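Local coordinates for protein diaminopimelate decarboxylase (Methanocaldococcus jannaschii, PDB 1TWI) that catalyses the pyridoxal-phosphate-dependent decarboxylation of meso-diaminopimelate to L-lysine, the last step of lysine biosynthesis, working as a homodimer, at residues 24-38 and 401-414. Numbering follows the deposited sequence.
Sequences LAEKFGTPLYVMSEE and PRMVLTSKKGVFLI
With chi1 at -69°, Val404 holds CG1 opposite its carbonyl carbon and against Phe28, whose own CG likewise lies anti to the carbonyl carbon. The result is a CH-pi contact: Val404 CG1 stands 3.6 Å from the Phe28 ring centroid, 5° off the ring normal, while Lys27 CG lies over the opposite face, toward its rim. Val411 CG1 touches both Phe28 CE2 and Leu24 CD2, so helix 24-28 packs on the hairpin formed by strands 402-407 and 410-414. At the ring edge, Arg402 NH1 donates a hydrogen bond to Phe28 O (3.0 Å), approaching 30° out of the carbonyl plane, while Arg402 NE forms a salt bridge with Glu416.

Strands 32-36 and 402-407 run parallel, as the alternating bonds show: Val404 N to Tyr33 O, Met35 N to Val404 O (2.8 Å) and Thr406 N to Met35 O. Glu37 N extends the series to Thr406 O. Two stretches 363 residues apart thereby join one mixed sheet, separate from the parallel-stranded barrel of this class-II decarboxylase. On the face bearing Tyr33, Met403 SD makes an oblique Met-aromatic contact 4.5 Å from the ring centroid, and Pro401 CG meets the ring edge in plane.

At the end of strand 402-407, Ser407 OG donates to Glu37 OE2 (2.8 Å) from above the carboxylate plane and accepts from Lys409 N, forming an ST turn. A water joins Glu37 OE2 to Lys408 N, and Glu37 OE1 is hydrogen-bonded to His432 NE2 of the second subunit. Gripped at both oxygens, Glu37 is probably held as the anion, tying the hairpin turn to the dimer interface.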
# COMPACT_ATOMS: atom_id res chain seq x y z
N LEU A 24 -26.90 -6.28 -0.32
CA LEU A 24 -25.69 -6.78 -0.94
C LEU A 24 -24.68 -7.11 0.18
O LEU A 24 -24.02 -8.20 0.16
CB LEU A 24 -25.07 -5.76 -1.89
CG LEU A 24 -25.76 -5.49 -3.24
CD1 LEU A 24 -24.99 -4.39 -3.97
CD2 LEU A 24 -25.79 -6.72 -4.08
N ALA A 25 -24.58 -6.20 1.16
CA ALA A 25 -23.67 -6.41 2.29
C ALA A 25 -24.08 -7.67 3.06
O ALA A 25 -23.21 -8.45 3.53
CB ALA A 25 -23.70 -5.24 3.20
N GLU A 26 -25.39 -7.89 3.17
CA GLU A 26 -25.92 -9.08 3.86
C GLU A 26 -25.69 -10.40 3.10
O GLU A 26 -25.33 -11.42 3.69
CB GLU A 26 -27.42 -8.93 4.14
CG GLU A 26 -27.69 -7.88 5.23
CD GLU A 26 -29.19 -7.57 5.41
OE1 GLU A 26 -29.52 -6.66 6.20
OE2 GLU A 26 -30.02 -8.25 4.75
N LYS A 27 -25.88 -10.39 1.81
CA LYS A 27 -25.69 -11.59 1.08
C LYS A 27 -24.21 -11.95 0.87
O LYS A 27 -23.82 -13.12 1.03
CB LYS A 27 -26.39 -11.46 -0.26
CG LYS A 27 -26.11 -12.57 -1.26
CD LYS A 27 -27.03 -12.40 -2.46
CE LYS A 27 -26.65 -13.36 -3.57
NZ LYS A 27 -27.66 -13.29 -4.68
N PHE A 28 -23.37 -10.95 0.59
CA PHE A 28 -21.97 -11.23 0.29
C PHE A 28 -20.95 -10.96 1.40
O PHE A 28 -19.80 -11.35 1.26
CB PHE A 28 -21.55 -10.47 -0.99
CG PHE A 28 -22.29 -10.89 -2.22
CD1 PHE A 28 -21.88 -12.02 -2.96
CD2 PHE A 28 -23.41 -10.16 -2.66
CE1 PHE A 28 -22.57 -12.40 -4.13
CE2 PHE A 28 -24.11 -10.53 -3.81
CZ PHE A 28 -23.69 -11.65 -4.55
N GLY A 29 -21.38 -10.35 2.50
CA GLY A 29 -20.48 -10.07 3.60
C GLY A 29 -19.77 -8.74 3.41
O GLY A 29 -19.81 -8.17 2.31
N THR A 30 -19.17 -8.22 4.46
CA THR A 30 -18.42 -6.96 4.39
C THR A 30 -16.97 -7.25 4.89
O THR A 30 -16.77 -8.18 5.65
CB THR A 30 -19.07 -5.90 5.32
OG1 THR A 30 -19.40 -6.51 6.56
CG2 THR A 30 -20.36 -5.36 4.71
N PRO A 31 -15.96 -6.43 4.50
CA PRO A 31 -16.09 -5.30 3.58
C PRO A 31 -16.35 -5.78 2.17
O PRO A 31 -15.95 -6.87 1.81
CB PRO A 31 -14.74 -4.58 3.72
CG PRO A 31 -13.79 -5.71 3.93
CD PRO A 31 -14.55 -6.64 4.89
N LEU A 32 -17.03 -4.97 1.35
CA LEU A 32 -17.36 -5.41 -0.01
C LEU A 32 -17.23 -4.30 -1.07
O LEU A 32 -17.79 -3.23 -0.89
CB LEU A 32 -18.84 -5.88 -0.05
CG LEU A 32 -19.44 -6.45 -1.33
CD1 LEU A 32 -18.85 -7.84 -1.51
CD2 LEU A 32 -20.98 -6.59 -1.25
N TYR A 33 -16.55 -4.57 -2.18
CA TYR A 33 -16.48 -3.61 -3.29
C TYR A 33 -17.66 -3.94 -4.19
O TYR A 33 -17.94 -5.13 -4.47
CB TYR A 33 -15.22 -3.82 -4.13
CG TYR A 33 -14.01 -3.03 -3.65
CD1 TYR A 33 -13.83 -1.70 -4.04
CD2 TYR A 33 -13.04 -3.60 -2.85
CE1 TYR A 33 -12.72 -0.97 -3.65
CE2 TYR A 33 -11.90 -2.86 -2.43
CZ TYR A 33 -11.77 -1.54 -2.85
OH TYR A 33 -10.68 -0.75 -2.52
N VAL A 34 -18.37 -2.91 -4.65
CA VAL A 34 -19.48 -3.14 -5.59
C VAL A 34 -19.07 -2.29 -6.84
O VAL A 34 -18.84 -1.07 -6.75
CB VAL A 34 -20.84 -2.62 -5.02
CG1 VAL A 34 -22.02 -2.83 -6.05
CG2 VAL A 34 -21.14 -3.37 -3.69
N MET A 35 -19.02 -2.92 -7.99
CA MET A 35 -18.66 -2.22 -9.20
C MET A 35 -19.90 -2.17 -10.05
O MET A 35 -20.48 -3.23 -10.32
CB MET A 35 -17.55 -2.99 -9.96
CG MET A 35 -16.19 -2.94 -9.21
SD MET A 35 -15.49 -1.21 -9.11
CE MET A 35 -15.04 -0.90 -10.76
N SER A 36 -20.29 -0.98 -10.51
CA SER A 36 -21.50 -0.82 -11.37
C SER A 36 -21.10 -0.99 -12.84
O SER A 36 -20.34 -0.17 -13.42
CB SER A 36 -22.13 0.58 -11.18
OG SER A 36 -23.12 0.80 -12.19
N GLU A 37 -21.62 -2.04 -13.46
CA GLU A 37 -21.31 -2.28 -14.86
C GLU A 37 -21.86 -1.15 -15.71
O GLU A 37 -21.19 -0.68 -16.62
CB GLU A 37 -21.94 -3.61 -15.32
CG GLU A 37 -21.77 -3.88 -16.82
CD GLU A 37 -22.34 -5.24 -17.16
OE1 GLU A 37 -21.58 -6.22 -17.18
OE2 GLU A 37 -23.55 -5.36 -17.34
N GLU A 38 -23.08 -0.70 -15.43
CA GLU A 38 -23.64 0.41 -16.24
C GLU A 38 -22.83 1.71 -16.05
O GLU A 38 -22.65 2.48 -16.99
CB GLU A 38 -25.13 0.63 -15.85
CG GLU A 38 -25.85 1.78 -16.58
CD GLU A 38 -26.01 1.60 -18.10
OE1 GLU A 38 -25.92 0.46 -18.63
OE2 GLU A 38 -26.25 2.63 -18.77
N PRO A 401 -10.64 -8.07 0.18
CA PRO A 401 -12.09 -8.28 0.12
C PRO A 401 -12.73 -8.83 -1.13
O PRO A 401 -12.15 -8.85 -2.22
CB PRO A 401 -12.60 -6.89 0.42
CG PRO A 401 -11.59 -6.04 -0.40
CD PRO A 401 -10.29 -6.66 -0.16
N ARG A 402 -13.98 -9.26 -0.95
CA ARG A 402 -14.77 -9.73 -2.08
C ARG A 402 -15.17 -8.50 -2.88
O ARG A 402 -15.15 -7.40 -2.35
CB ARG A 402 -16.08 -10.34 -1.58
CG ARG A 402 -16.03 -11.83 -1.44
CD ARG A 402 -17.34 -12.37 -0.88
NE ARG A 402 -17.46 -13.79 -1.15
CZ ARG A 402 -18.55 -14.50 -0.87
NH1 ARG A 402 -19.62 -13.89 -0.29
NH2 ARG A 402 -18.61 -15.78 -1.25
N MET A 403 -15.54 -8.72 -4.15
CA MET A 403 -16.05 -7.67 -5.02
C MET A 403 -17.17 -8.28 -5.86
O MET A 403 -17.01 -9.42 -6.34
CB MET A 403 -15.02 -7.16 -6.05
CG MET A 403 -13.68 -6.76 -5.42
SD MET A 403 -12.85 -5.45 -6.44
CE MET A 403 -12.59 -6.41 -8.06
N VAL A 404 -18.25 -7.52 -6.09
CA VAL A 404 -19.33 -7.99 -6.93
C VAL A 404 -19.53 -6.94 -8.03
O VAL A 404 -19.09 -5.76 -7.89
CB VAL A 404 -20.68 -8.16 -6.18
CG1 VAL A 404 -20.60 -9.33 -5.19
CG2 VAL A 404 -21.06 -6.87 -5.39
N LEU A 405 -20.15 -7.39 -9.13
CA LEU A 405 -20.48 -6.55 -10.28
C LEU A 405 -22.01 -6.50 -10.34
O LEU A 405 -22.67 -7.56 -10.32
CB LEU A 405 -19.96 -7.16 -11.59
CG LEU A 405 -20.26 -6.31 -12.85
CD1 LEU A 405 -19.32 -5.11 -13.01
CD2 LEU A 405 -20.18 -7.19 -14.06
N THR A 406 -22.59 -5.28 -10.32
CA THR A 406 -24.03 -5.13 -10.41
C THR A 406 -24.25 -4.83 -11.87
O THR A 406 -23.60 -3.94 -12.44
CB THR A 406 -24.60 -3.97 -9.53
OG1 THR A 406 -23.84 -2.78 -9.78
CG2 THR A 406 -24.55 -4.34 -8.05
N SER A 407 -25.20 -5.54 -12.45
CA SER A 407 -25.46 -5.51 -13.88
C SER A 407 -26.96 -5.71 -14.12
O SER A 407 -27.69 -6.17 -13.23
CB SER A 407 -24.67 -6.68 -14.50
OG SER A 407 -25.13 -7.05 -15.79
N LYS A 408 -27.44 -5.31 -15.29
CA LYS A 408 -28.85 -5.54 -15.58
C LYS A 408 -29.11 -7.06 -15.52
O LYS A 408 -30.22 -7.51 -15.20
CB LYS A 408 -29.17 -5.02 -16.99
CG LYS A 408 -29.38 -3.54 -17.01
CD LYS A 408 -29.39 -3.00 -18.42
CE LYS A 408 -29.82 -1.53 -18.46
NZ LYS A 408 -29.18 -0.77 -17.36
N LYS A 409 -28.07 -7.86 -15.78
CA LYS A 409 -28.21 -9.32 -15.76
C LYS A 409 -28.30 -9.98 -14.39
O LYS A 409 -28.66 -11.15 -14.29
CB LYS A 409 -27.02 -9.95 -16.49
CG LYS A 409 -26.76 -9.40 -17.87
CD LYS A 409 -27.32 -10.32 -18.89
CE LYS A 409 -26.89 -9.92 -20.28
NZ LYS A 409 -27.50 -10.96 -21.17
N GLY A 410 -27.92 -9.25 -13.34
CA GLY A 410 -27.93 -9.79 -11.99
C GLY A 410 -26.71 -9.25 -11.22
O GLY A 410 -26.03 -8.36 -11.75
N VAL A 411 -26.44 -9.73 -10.02
CA VAL A 411 -25.28 -9.25 -9.27
C VAL A 411 -24.33 -10.44 -9.31
O VAL A 411 -24.74 -11.58 -8.96
CB VAL A 411 -25.62 -8.94 -7.78
CG1 VAL A 411 -24.32 -8.43 -7.02
CG2 VAL A 411 -26.70 -7.86 -7.72
N PHE A 412 -23.08 -10.22 -9.69
CA PHE A 412 -22.14 -11.33 -9.79
C PHE A 412 -20.88 -11.17 -8.96
O PHE A 412 -20.28 -10.11 -8.92
CB PHE A 412 -21.75 -11.55 -11.27
CG PHE A 412 -22.93 -11.75 -12.18
CD1 PHE A 412 -23.56 -10.64 -12.78
CD2 PHE A 412 -23.39 -13.02 -12.44
CE1 PHE A 412 -24.66 -10.80 -13.65
CE2 PHE A 412 -24.50 -13.22 -13.32
CZ PHE A 412 -25.14 -12.09 -13.93
N LEU A 413 -20.46 -12.26 -8.31
CA LEU A 413 -19.22 -12.19 -7.53
C LEU A 413 -18.08 -12.12 -8.57
O LEU A 413 -17.95 -13.00 -9.43
CB LEU A 413 -19.08 -13.45 -6.61
CG LEU A 413 -17.86 -13.45 -5.64
CD1 LEU A 413 -17.96 -12.24 -4.67
CD2 LEU A 413 -17.82 -14.78 -4.83
N ILE A 414 -17.27 -11.07 -8.54
CA ILE A 414 -16.16 -11.03 -9.50
C ILE A 414 -14.79 -11.12 -8.83
O ILE A 414 -13.76 -11.17 -9.53
CB ILE A 414 -16.18 -9.78 -10.42
CG1 ILE A 414 -16.20 -8.48 -9.58
CG2 ILE A 414 -17.48 -9.85 -11.31
CD1 ILE A 414 -15.89 -7.23 -10.45
O HOH W 1 -25.62 -3.72 -16.90
O HOH W 2 -25.22 -2.25 -14.13